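Long-range contacts in dTDP-glucose 4,6-dehydratase (Klebsiella pneumoniae, PDB 5U4Q), which probably acts as an NAD-dependent sugar-nucleotide dehydratase or epimerase of the extended short-chain dehydrogenase type, and binds NAD in its Rossmann domain: residues A[202-213]-A[282-293]; A[39-48]-A[188-196]. One frame throughout, in Å; residues are numbered along the deposited sequence. Where two conformers were deposited one is given.

In the fold
Both contacts draw on helix 194-203: contact 2 ends on its first residues, and contact 1 begins on its last turn. Their centres lie about 21 Å apart, their nearest atoms about 7 Å, and they do not touch. The centre of contact 2 (39-48 with 188-196) lies about 14 Å from the chain centre, beside the large parallel Rossmann sheet and against the NAD. That of contact 1 (202-213 with 282-293) is further out, at about 26 Å, where strands 208-211 and 288-291 form a separate two-stranded parallel sheet. In sequence, both halves of contact 2 precede contact 1, and helix 194-203 leads from the cofactor pocket to this peripheral sheet, with helix 320-334 lining parts of both.

Contact 1: A[202-213]-A[282-293]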
loop_
_atom_site.group_PDB
_atom_site.type_symbol
_atom_site.label_atom_id
_atom_site.label_comp_id
_atom_site.label_asym_id
_atom_site.label_seq_id
_atom_site.Cartn_x
_atom_site.Cartn_y
_atom_site.Cartn_z
HETATM N N MSE A 202 19.537 28.038 -10.331
HETATM C CA MSE A 202 19.889 29.399 -10.771
HETATM C C MSE A 202 21.235 29.851 -10.306
HETATM O O MSE A 202 22.037 30.339 -11.117
HETATM C CB MSE A 202 18.875 30.422 -10.282
HETATM C CG MSE A 202 17.660 30.343 -11.169
HETATM SE SE MSE A 202 16.209 31.389 -10.373
HETATM C CE MSE A 202 16.894 33.157 -10.749
ATOM N N LEU A 203 21.519 29.690 -9.016
ATOM C CA LEU A 203 22.802 30.139 -8.454
ATOM C C LEU A 203 23.989 29.268 -8.897
ATOM O O LEU A 203 25.128 29.721 -8.848
ATOM C CB LEU A 203 22.721 30.260 -6.924
ATOM C CG LEU A 203 21.764 31.355 -6.429
ATOM C CD1 LEU A 203 21.422 31.170 -4.956
ATOM C CD2 LEU A 203 22.324 32.752 -6.670
ATOM N N GLU A 204 23.715 28.041 -9.340
ATOM C CA GLU A 204 24.750 27.139 -9.879
ATOM C C GLU A 204 24.835 27.199 -11.422
ATOM O O GLU A 204 25.599 26.448 -12.027
ATOM C CB GLU A 204 24.480 25.694 -9.446
ATOM C CG GLU A 204 24.614 25.435 -7.951
ATOM C CD GLU A 204 24.087 24.064 -7.541
ATOM O OE1 GLU A 204 23.539 23.334 -8.402
ATOM O OE2 GLU A 204 24.206 23.716 -6.345
ATOM N N GLY A 205 24.042 28.071 -12.051
ATOM C CA GLY A 205 24.035 28.219 -13.515
ATOM C C GLY A 205 23.463 27.028 -14.279
ATOM O O GLY A 205 23.751 26.853 -15.470
ATOM N N LYS A 206 22.663 26.205 -13.600
ATOM C CA LYS A 206 22.056 25.017 -14.205
ATOM C C LYS A 206 20.722 25.383 -14.829
ATOM O O LYS A 206 19.981 26.218 -14.304
ATOM C CB LYS A 206 21.860 23.914 -13.152
ATOM C CG LYS A 206 21.259 22.611 -13.664
ATOM C CD LYS A 206 21.009 21.639 -12.512
ATOM C CE LYS A 206 20.350 20.349 -12.974
ATOM N NZ LYS A 206 21.223 19.562 -13.889
ATOM N N SER A 207 20.409 24.746 -15.946
ATOM C CA SER A 207 19.167 25.030 -16.639
ATOM C C SER A 207 17.969 24.400 -15.934
ATOM O O SER A 207 18.070 23.299 -15.391
ATOM C CB SER A 207 19.247 24.523 -18.073
ATOM O OG SER A 207 20.342 25.116 -18.741
ATOM N N ILE A 208 16.853 25.125 -15.922
ATOM C CA ILE A 208 15.603 24.621 -15.387
ATOM C C ILE A 208 14.754 24.145 -16.559
ATOM O O ILE A 208 14.623 24.858 -17.569
ATOM C CB ILE A 208 14.816 25.720 -14.658
ATOM C CG1 ILE A 208 15.628 26.277 -13.489
ATOM C CG2 ILE A 208 13.468 25.185 -14.177
ATOM C CD1 ILE A 208 15.015 27.528 -12.892
ATOM N N ASP A 209 14.167 22.957 -16.434
ATOM C CA ASP A 209 13.280 22.447 -17.473
ATOM C C ASP A 209 11.943 23.163 -17.318
ATOM O O ASP A 209 11.404 23.255 -16.208
ATOM C CB ASP A 209 13.096 20.925 -17.377
ATOM C CG ASP A 209 14.265 20.142 -17.965
ATOM O OD1 ASP A 209 15.296 20.741 -18.347
ATOM O OD2 ASP A 209 14.142 18.899 -18.055
ATOM N N VAL A 210 11.432 23.683 -18.434
ATOM C CA VAL A 210 10.180 24.417 -18.459
ATOM C C VAL A 210 9.218 23.750 -19.435
ATOM O O VAL A 210 9.478 23.717 -20.636
ATOM C CB VAL A 210 10.432 25.892 -18.880
ATOM C CG1 VAL A 210 9.122 26.684 -18.943
ATOM C CG2 VAL A 210 11.438 26.551 -17.939
ATOM N N TYR A 211 8.109 23.225 -18.912
ATOM C CA TYR A 211 7.072 22.556 -19.711
ATOM C C TYR A 211 5.905 23.470 -20.059
ATOM O O TYR A 211 5.585 24.392 -19.310
ATOM C CB TYR A 211 6.505 21.358 -18.933
ATOM C CG TYR A 211 7.495 20.251 -18.713
ATOM C CD1 TYR A 211 8.349 20.259 -17.608
ATOM C CD2 TYR A 211 7.589 19.192 -19.613
ATOM C CE1 TYR A 211 9.271 19.239 -17.408
ATOM C CE2 TYR A 211 8.503 18.170 -19.425
ATOM C CZ TYR A 211 9.339 18.194 -18.320
ATOM O OH TYR A 211 10.244 17.179 -18.139
ATOM N N ASN A 212 5.266 23.196 -21.201
ATOM C CA ASN A 212 4.059 23.906 -21.645
ATOM C C ASN A 212 4.169 25.445 -21.555
ATOM O O ASN A 212 3.262 26.124 -21.041
ATOM C CB ASN A 212 2.849 23.385 -20.835
ATOM C CG ASN A 212 1.501 23.938 -21.319
ATOM O OD1 ASN A 212 1.322 24.292 -22.490
ATOM N ND2 ASN A 212 0.539 23.999 -20.401
ATOM N N TYR A 213 5.275 25.969 -22.063
ATOM C CA TYR A 213 5.516 27.420 -22.124
ATOM C C TYR A 213 5.451 28.083 -20.733
ATOM O O TYR A 213 5.102 29.260 -20.623
ATOM C CB TYR A 213 4.524 28.100 -23.096
ATOM C CG TYR A 213 4.816 27.933 -24.583
ATOM C CD1 TYR A 213 4.532 26.738 -25.248
ATOM C CD2 TYR A 213 5.365 28.981 -25.327
ATOM C CE1 TYR A 213 4.783 26.592 -26.605
ATOM C CE2 TYR A 213 5.618 28.843 -26.685
ATOM C CZ TYR A 213 5.327 27.645 -27.321
ATOM O OH TYR A 213 5.556 27.485 -28.667
ATOM N N LEU A 282 16.406 37.506 -6.806
ATOM C CA LEU A 282 17.828 37.132 -6.849
ATOM C C LEU A 282 18.659 38.025 -7.756
ATOM O O LEU A 282 19.899 37.923 -7.757
ATOM C CB LEU A 282 17.971 35.667 -7.277
ATOM C CG LEU A 282 17.359 34.654 -6.304
ATOM C CD1 LEU A 282 17.325 33.276 -6.929
ATOM C CD2 LEU A 282 18.124 34.630 -4.984
ATOM N N GLY A 283 17.985 38.877 -8.531
ATOM C CA GLY A 283 18.653 39.830 -9.420
ATOM C C GLY A 283 19.368 39.216 -10.602
ATOM O O GLY A 283 20.336 39.792 -11.108
HETATM N N MSE A 284 18.896 38.055 -11.051
HETATM C CA MSE A 284 19.493 37.372 -12.190
HETATM C C MSE A 284 18.456 36.671 -13.020
HETATM O O MSE A 284 17.304 36.548 -12.607
HETATM C CB MSE A 284 20.517 36.377 -11.680
HETATM C CG MSE A 284 19.870 35.205 -10.943
HETATM SE SE MSE A 284 21.296 34.096 -10.184
HETATM C CE MSE A 284 22.052 33.401 -11.864
ATOM N N GLU A 285 18.864 36.204 -14.197
ATOM C CA GLU A 285 17.968 35.508 -15.113
ATOM C C GLU A 285 18.311 34.019 -15.141
ATOM O O GLU A 285 19.475 33.646 -15.268
ATOM C CB GLU A 285 18.060 36.141 -16.506
ATOM C CG GLU A 285 17.623 37.600 -16.515
ATOM C CD GLU A 285 17.781 38.279 -17.864
ATOM O OE1 GLU A 285 18.595 37.806 -18.689
ATOM O OE2 GLU A 285 17.097 39.304 -18.091
ATOM N N ALA A 286 17.286 33.180 -15.011
ATOM C CA ALA A 286 17.457 31.736 -14.988
ATOM C C ALA A 286 17.659 31.189 -16.398
ATOM O O ALA A 286 17.055 31.686 -17.353
ATOM C CB ALA A 286 16.239 31.077 -14.364
ATOM N N GLN A 287 18.522 30.176 -16.512
ATOM C CA GLN A 287 18.728 29.441 -17.756
ATOM C C GLN A 287 17.564 28.476 -17.874
ATOM O O GLN A 287 17.256 27.760 -16.918
ATOM C CB GLN A 287 20.031 28.639 -17.707
ATOM C CG GLN A 287 21.288 29.492 -17.661
ATOM C CD GLN A 287 21.653 30.062 -19.013
ATOM O OE1 GLN A 287 21.693 31.281 -19.196
ATOM N NE2 GLN A 287 21.904 29.182 -19.979
ATOM N N LYS A 288 16.917 28.439 -19.034
ATOM C CA LYS A 288 15.754 27.599 -19.240
ATOM C C LYS A 288 15.903 26.671 -20.437
ATOM O O LYS A 288 16.498 27.053 -21.460
ATOM C CB LYS A 288 14.513 28.485 -19.437
ATOM C CG LYS A 288 14.319 29.514 -18.339
ATOM C CD LYS A 288 13.199 30.495 -18.649
ATOM C CE LYS A 288 13.125 31.582 -17.594
ATOM N NZ LYS A 288 14.261 32.552 -17.617
ATOM N N ASN A 289 15.388 25.450 -20.296
ATOM C CA ASN A 289 15.303 24.473 -21.386
ATOM C C ASN A 289 13.809 24.276 -21.655
ATOM O O ASN A 289 13.073 23.807 -20.791
ATOM C CB ASN A 289 15.895 23.113 -20.998
ATOM C CG ASN A 289 17.348 23.184 -20.598
ATOM O OD1 ASN A 289 17.797 22.390 -19.771
ATOM N ND2 ASN A 289 18.096 24.126 -21.170
HETATM N N MSE A 290 13.350 24.631 -22.849
HETATM C CA MSE A 290 11.932 24.505 -23.170
HETATM C C MSE A 290 11.654 23.101 -23.621
HETATM O O MSE A 290 12.264 22.608 -24.579
HETATM C CB MSE A 290 11.520 25.496 -24.256
HETATM C CG MSE A 290 12.004 26.919 -24.009
HETATM SE SE MSE A 290 11.507 27.601 -22.232
HETATM C CE MSE A 290 9.566 27.326 -22.339
HETATM N N MSE A 291 10.731 22.443 -22.930
HETATM C CA MSE A 291 10.386 21.053 -23.225
HETATM C C MSE A 291 9.268 21.059 -24.233
HETATM O O MSE A 291 8.251 21.725 -24.015
HETATM C CB MSE A 291 9.960 20.356 -21.932
HETATM C CG MSE A 291 10.995 20.498 -20.814
HETATM SE SE MSE A 291 12.733 19.754 -21.370
HETATM C CE MSE A 291 12.409 17.875 -20.859
ATOM N N PRO A 292 9.426 20.314 -25.351
ATOM C CA PRO A 292 8.368 20.323 -26.369
ATOM C C PRO A 292 7.098 19.626 -25.891
ATOM O O PRO A 292 7.168 18.665 -25.120
ATOM C CB PRO A 292 9.006 19.582 -27.554
ATOM C CG PRO A 292 10.016 18.682 -26.936
ATOM C CD PRO A 292 10.532 19.407 -25.719
ATOM N N ILE A 293 5.948 20.119 -26.347
ATOM C CA ILE A 293 4.655 19.570 -25.940
ATOM C C ILE A 293 4.367 18.259 -26.673
ATOM O O ILE A 293 4.062 17.246 -26.038
ATOM C CB ILE A 293 3.521 20.598 -26.163
ATOM C CG1 ILE A 293 3.771 21.831 -25.279
ATOM C CG2 ILE A 293 2.160 19.977 -25.841
ATOM C CD1 ILE A 293 2.858 23.004 -25.557
HETATM O O HOH W 1 19.683 28.841 -14.346
HETATM O O HOH W 2 7.500 24.741 -22.984
HETATM O O HOH W 3 6.175 20.888 -22.457
#
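Ile208 and Val210 each use both backbone polar groups to bind the strand 288-291, making a two-stranded parallel sheet at the edge of the smaller, C-terminal part of this epimerase/dehydratase fold. Ile208 N donates to Gln287 O (2.8 Å) and Ile208 O accepts from Asn289 N; Val210 N then donates to Asn289 O and Val210 O accepts from Met291 N (2.9 Å). All four bonds are nearly straight.

Water continues the ladder at both ends. At one, a water donates to Lys206 O and accepts from Gln287 N. At the other, Met291 O accepts a hydrogen bond from a water that in turn accepts from Asn212 N, while a second water accepts firmly from Tyr213 N (2.7 Å) and gives two long bonds, to Val210 O and Met291 O.

The four methionines here are selenomethionines (atom SE). On one face of the sheet, Met291 CG stands over the Tyr211 ring, 3.7 Å from the centroid in a CH-pi contact; bends at chi2 (-59°) and chi3 leave SE more distantly above that face, a Met-aromatic contact, and near the Asp209 carboxylate. Met291 CE ends 3.5 Å from Tyr211 OH. Asp209 OD1 and Asn289 OD1, two acceptors 3.3 Å apart, make no hydrogen bond. On the opposite face, Val210 CG1 meets Met290 CE at a tight 3.5 Å, and Val210 CG2 rests on Lys288 CB. Lys288 NZ donates to Ala286 O and forms a salt bridge with Glu279 OE2, which also accepts from Ala286 N.

Before the strands, Met202 lays CG against Ala286 CB (3.6 Å) and CE between Leu282 CD1 and Met284 CG. Gly205, with positive phi, closes helix 194-203 in a Schellman motif.

The chemistry is thus divided: backbone bonds and bridging waters fix the strand pairing, while selenomethionine, valine and tyrosine side chains pack over its faces by apolar and CH-pi contact.

Contact 2: A[39-48]-A[188-196]; sequences YYDVSLKQAR and WGRPDMALF. With NAD (nicotinamide-adenine-dinucleotide), chain C.
Pro191 CD makes a CH-pi contact over one face of the Tyr40 ring beside the NAD pyrophosphate, where the loop leading into helix 42-50 of the Rossmann fold faces the 188-196 loop. It lies 3.9 Å from the ring centroid, offset toward the rim, and Lys45 CE occupies the opposite face. With CG set between the backbone N and carbonyl carbon (chi1 62°), Tyr40 directs its hydroxyl to NAD O1A, a short 2.5 Å hydrogen bond at the ring edge.

Two further pocket residues grip the cofactor: Lys45 NZ donates to O2B of the adenine ribose and to Asn37 O, and Arg190 NH1 donates to O2N of the nicotinamide-side phosphate.

Behind them stands a second shell. Asp192 holds Arg190 in a side-on salt bridge, OD1 taking NE and OD2 taking NH2, each through its syn lone pair; Arg190 NH2 also donates to Ala89 O. In the conformer described, one of two, the Tyr39 hydroxyl meets Asp192 OD2 (2.7 Å) from above the carboxylate plane, its ring turned 78° from that plane. Arg48 bridges the segments, its NH1 also reaching Ala12 O, and both its NH groups bond Tyr40 OH weakly.

Further out, Leu44 inserts CD2 against Pro191 CD and the Phe196 ring, while its CD1 meets the edge of Trp188, whose indole packs against Trp330 and Tyr334.

Trp188 O, 8° out of the guanidinium plane, is gripped by Arg48 NE at 2.8 Å and, from above the carbonyl plane, by NH2 at 2.9 Å, which also reaches Gly189 O.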
loop_
_atom_site.group_PDB
_atom_site.type_symbol
_atom_site.label_atom_id
_atom_site.label_comp_id
_atom_site.label_asym_id
_atom_site.label_seq_id
_atom_site.Cartn_x
_atom_site.Cartn_y
_atom_site.Cartn_z
ATOM N N TYR A 39 19.474 11.873 2.463
ATOM C CA TYR A 39 18.819 12.075 1.163
ATOM C C TYR A 39 19.159 13.479 0.646
ATOM O O TYR A 39 19.325 13.693 -0.565
ATOM C CB TYR A 39 17.305 11.845 1.248
ATOM C CG TYR A 39 16.580 12.276 -0.009
ATOM C CD1 TYR A 39 16.608 11.498 -1.167
ATOM C CD2 TYR A 39 15.894 13.475 -0.045
ATOM C CE1 TYR A 39 15.954 11.910 -2.321
ATOM C CE2 TYR A 39 15.238 13.896 -1.189
ATOM C CZ TYR A 39 15.269 13.116 -2.328
ATOM O OH TYR A 39 14.609 13.542 -3.467
ATOM N N TYR A 40 19.263 14.426 1.568
ATOM C CA TYR A 40 19.762 15.774 1.247
ATOM C C TYR A 40 20.581 16.185 2.460
ATOM O O TYR A 40 20.568 15.474 3.476
ATOM C CB TYR A 40 18.677 16.802 0.846
ATOM C CG TYR A 40 17.630 17.136 1.889
ATOM C CD1 TYR A 40 17.923 17.988 2.952
ATOM C CD2 TYR A 40 16.346 16.638 1.790
ATOM C CE1 TYR A 40 16.963 18.320 3.895
ATOM C CE2 TYR A 40 15.381 16.960 2.734
ATOM C CZ TYR A 40 15.699 17.812 3.784
ATOM O OH TYR A 40 14.722 18.134 4.729
ATOM N N ASP A 41 21.253 17.330 2.361
ATOM C CA ASP A 41 22.217 17.814 3.358
ATOM C C ASP A 41 21.796 17.650 4.829
ATOM O O ASP A 41 20.862 18.327 5.306
ATOM C CB ASP A 41 22.534 19.292 3.076
ATOM C CG ASP A 41 23.808 19.761 3.731
ATOM O OD1 ASP A 41 24.353 19.064 4.621
ATOM O OD2 ASP A 41 24.285 20.852 3.335
ATOM N N VAL A 42 22.484 16.755 5.546
ATOM C CA VAL A 42 22.203 16.546 6.966
ATOM C C VAL A 42 22.462 17.814 7.809
ATOM O O VAL A 42 21.812 18.025 8.837
ATOM C CB VAL A 42 22.974 15.324 7.526
ATOM C CG1 VAL A 42 22.753 15.183 9.029
ATOM C CG2 VAL A 42 22.538 14.057 6.797
ATOM N N SER A 43 23.372 18.691 7.365
ATOM C CA SER A 43 23.622 19.923 8.099
ATOM C C SER A 43 22.385 20.818 8.133
ATOM O O SER A 43 22.188 21.570 9.071
ATOM C CB SER A 43 24.818 20.707 7.545
ATOM O OG SER A 43 24.652 21.039 6.173
ATOM N N LEU A 44 21.581 20.748 7.073
ATOM C CA LEU A 44 20.333 21.516 7.021
ATOM C C LEU A 44 19.322 20.951 8.036
ATOM O O LEU A 44 18.655 21.699 8.739
ATOM C CB LEU A 44 19.782 21.543 5.588
ATOM C CG LEU A 44 18.434 22.237 5.395
ATOM C CD1 LEU A 44 18.492 23.672 5.859
ATOM C CD2 LEU A 44 18.040 22.141 3.940
ATOM N N LYS A 45 19.195 19.623 8.068
ATOM C CA LYS A 45 18.344 18.965 9.074
ATOM C C LYS A 45 18.791 19.331 10.495
ATOM O O LYS A 45 17.959 19.628 11.345
ATOM C CB LYS A 45 18.326 17.454 8.862
ATOM C CG LYS A 45 17.670 17.047 7.544
ATOM C CD LYS A 45 17.693 15.539 7.344
ATOM C CE LYS A 45 17.037 15.207 6.012
ATOM N NZ LYS A 45 16.947 13.754 5.736
ATOM N N GLN A 46 20.101 19.320 10.749
ATOM C CA GLN A 46 20.560 19.684 12.090
ATOM C C GLN A 46 20.280 21.153 12.384
ATOM O O GLN A 46 19.974 21.508 13.516
ATOM C CB GLN A 46 22.036 19.391 12.298
ATOM C CG GLN A 46 22.463 19.607 13.745
ATOM C CD GLN A 46 21.776 18.658 14.719
ATOM O OE1 GLN A 46 21.114 19.092 15.657
ATOM N NE2 GLN A 46 21.906 17.356 14.476
ATOM N N ALA A 47 20.362 22.012 11.368
ATOM C CA ALA A 47 20.052 23.426 11.571
ATOM C C ALA A 47 18.583 23.595 11.968
ATOM O O ALA A 47 18.249 24.432 12.797
ATOM C CB ALA A 47 20.393 24.273 10.336
ATOM N N ARG A 48 17.685 22.816 11.356
ATOM C CA ARG A 48 16.294 22.907 11.758
ATOM C C ARG A 48 16.127 22.447 13.200
ATOM O O ARG A 48 15.454 23.094 13.983
ATOM C CB ARG A 48 15.421 22.058 10.854
ATOM C CG ARG A 48 15.398 22.516 9.405
ATOM C CD ARG A 48 14.222 21.865 8.677
ATOM N NE ARG A 48 14.282 21.934 7.206
ATOM C CZ ARG A 48 14.786 20.996 6.406
ATOM N NH1 ARG A 48 15.294 19.868 6.876
ATOM N NH2 ARG A 48 14.751 21.159 5.085
ATOM N N TRP A 188 13.443 27.161 5.091
ATOM C CA TRP A 188 13.838 25.849 5.599
ATOM C C TRP A 188 13.289 24.710 4.735
ATOM O O TRP A 188 13.148 23.575 5.206
ATOM C CB TRP A 188 13.436 25.657 7.077
ATOM C CG TRP A 188 13.933 26.748 7.952
ATOM C CD1 TRP A 188 13.220 27.779 8.454
ATOM C CD2 TRP A 188 15.267 26.892 8.439
ATOM N NE1 TRP A 188 14.042 28.593 9.231
ATOM C CE2 TRP A 188 15.303 28.073 9.219
ATOM C CE3 TRP A 188 16.454 26.167 8.248
ATOM C CZ2 TRP A 188 16.481 28.532 9.840
ATOM C CZ3 TRP A 188 17.643 26.637 8.859
ATOM C CH2 TRP A 188 17.630 27.815 9.637
ATOM N N GLY A 189 12.988 25.013 3.456
ATOM C CA GLY A 189 12.504 24.040 2.506
ATOM C C GLY A 189 13.496 22.941 2.177
ATOM O O GLY A 189 14.597 22.870 2.758
ATOM N N ARG A 190 13.104 22.065 1.265
ATOM C CA ARG A 190 14.009 20.995 0.870
ATOM C C ARG A 190 14.708 21.323 -0.459
ATOM O O ARG A 190 14.064 21.814 -1.412
ATOM C CB ARG A 190 13.308 19.653 0.891
ATOM C CG ARG A 190 11.967 19.672 0.256
ATOM C CD ARG A 190 11.185 18.441 0.605
ATOM N NE ARG A 190 11.773 17.258 0.012
ATOM C CZ ARG A 190 11.134 16.093 -0.099
ATOM N NH1 ARG A 190 9.872 15.953 0.329
ATOM N NH2 ARG A 190 11.751 15.070 -0.670
ATOM N N PRO A 191 16.035 21.080 -0.535
ATOM C CA PRO A 191 16.800 21.482 -1.723
ATOM C C PRO A 191 16.405 20.840 -3.046
ATOM O O PRO A 191 16.738 21.394 -4.104
ATOM C CB PRO A 191 18.254 21.125 -1.382
ATOM C CG PRO A 191 18.210 20.343 -0.122
ATOM C CD PRO A 191 16.902 20.577 0.554
ATOM N N ASP A 192 15.738 19.693 -2.981
ATOM C CA ASP A 192 15.334 18.947 -4.173
ATOM C C ASP A 192 13.957 19.295 -4.714
ATOM O O ASP A 192 13.506 18.669 -5.677
ATOM C CB ASP A 192 15.361 17.425 -3.882
ATOM C CG ASP A 192 14.363 17.021 -2.808
ATOM O OD1 ASP A 192 14.246 17.776 -1.812
ATOM O OD2 ASP A 192 13.681 15.976 -2.957
HETATM N N MSE A 193 13.289 20.288 -4.120
HETATM C CA MSE A 193 11.944 20.640 -4.558
HETATM C C MSE A 193 11.640 22.105 -4.548
HETATM O O MSE A 193 12.320 22.902 -3.894
HETATM C CB MSE A 193 10.911 20.010 -3.613
HETATM C CG MSE A 193 11.102 18.515 -3.457
HETATM SE SE MSE A 193 9.510 17.643 -2.696
HETATM C CE MSE A 193 9.942 15.822 -3.296
ATOM N N ALA A 194 10.601 22.458 -5.306
ATOM C CA ALA A 194 9.998 23.802 -5.285
ATOM C C ALA A 194 10.936 24.974 -5.494
ATOM O O ALA A 194 11.816 24.891 -6.342
ATOM C CB ALA A 194 9.203 23.938 -3.996
ATOM N N LEU A 195 10.775 26.072 -4.739
ATOM C CA LEU A 195 11.605 27.239 -4.978
ATOM C C LEU A 195 13.073 27.004 -4.685
ATOM O O LEU A 195 13.952 27.552 -5.335
ATOM C CB LEU A 195 11.149 28.421 -4.161
ATOM C CG LEU A 195 9.760 28.958 -4.393
ATOM C CD1 LEU A 195 9.644 30.254 -3.620
ATOM C CD2 LEU A 195 9.538 29.200 -5.889
ATOM N N PHE A 196 13.354 26.194 -3.664
ATOM C CA PHE A 196 14.721 25.874 -3.294
ATOM C C PHE A 196 15.413 25.197 -4.497
ATOM O O PHE A 196 16.536 25.543 -4.849
ATOM C CB PHE A 196 14.660 24.951 -2.054
ATOM C CG PHE A 196 15.895 24.922 -1.195
ATOM C CD1 PHE A 196 17.184 25.116 -1.693
ATOM C CD2 PHE A 196 15.754 24.567 0.137
ATOM C CE1 PHE A 196 18.281 25.041 -0.844
ATOM C CE2 PHE A 196 16.845 24.465 0.973
ATOM C CZ PHE A 196 18.103 24.685 0.481
HETATM P PA NAD C . 11.741 16.031 4.269
HETATM O O1A NAD C . 12.306 17.390 4.429
HETATM O O2A NAD C . 12.516 14.951 3.541
HETATM O O5B NAD C . 11.324 15.508 5.741
HETATM C C5B NAD C . 11.064 14.149 6.070
HETATM C C4B NAD C . 11.961 13.770 7.237
HETATM O O4B NAD C . 11.687 12.376 7.471
HETATM C C3B NAD C . 13.447 13.916 6.939
HETATM O O3B NAD C . 14.136 14.844 7.792
HETATM C C2B NAD C . 13.959 12.480 7.062
HETATM O O2B NAD C . 15.271 12.393 7.652
HETATM C C1B NAD C . 12.884 11.757 7.870
HETATM N N9A NAD C . 12.822 10.310 7.604
HETATM C C8A NAD C . 12.750 9.705 6.396
HETATM N N7A NAD C . 12.737 8.378 6.540
HETATM C C5A NAD C . 12.780 8.120 7.857
HETATM C C6A NAD C . 12.837 6.897 8.684
HETATM N N6A NAD C . 12.807 5.684 8.148
HETATM N N1A NAD C . 12.901 7.077 10.003
HETATM C C2A NAD C . 12.942 8.283 10.589
HETATM N N3A NAD C . 12.924 9.441 9.897
HETATM C C4A NAD C . 12.845 9.388 8.541
HETATM O O3 NAD C . 10.325 16.066 3.497
HETATM P PN NAD C . 9.023 16.962 3.797
HETATM O O1N NAD C . 9.105 17.689 5.074
HETATM O O2N NAD C . 8.748 17.663 2.466
HETATM O O5D NAD C . 7.953 15.785 3.906
HETATM C C5D NAD C . 7.103 15.544 5.022
HETATM C C4D NAD C . 6.018 14.595 4.540
HETATM O O4D NAD C . 5.136 15.288 3.629
HETATM C C3D NAD C . 6.452 13.332 3.805
HETATM O O3D NAD C . 5.611 12.261 4.242
HETATM C C2D NAD C . 6.150 13.606 2.351
HETATM O O2D NAD C . 5.833 12.417 1.596
HETATM C C1D NAD C . 4.957 14.536 2.434
HETATM N N1N NAD C . 4.876 15.458 1.285
HETATM C C2N NAD C . 5.616 16.587 1.192
HETATM C C3N NAD C . 5.511 17.444 0.083
HETATM C C7N NAD C . 6.316 18.737 -0.096
HETATM O O7N NAD C . 6.032 19.509 -1.024
HETATM N N7N NAD C . 7.359 19.069 0.685
HETATM C C4N NAD C . 4.657 17.100 -0.941
HETATM C C5N NAD C . 3.913 15.933 -0.840
HETATM C C6N NAD C . 4.047 15.106 0.270
#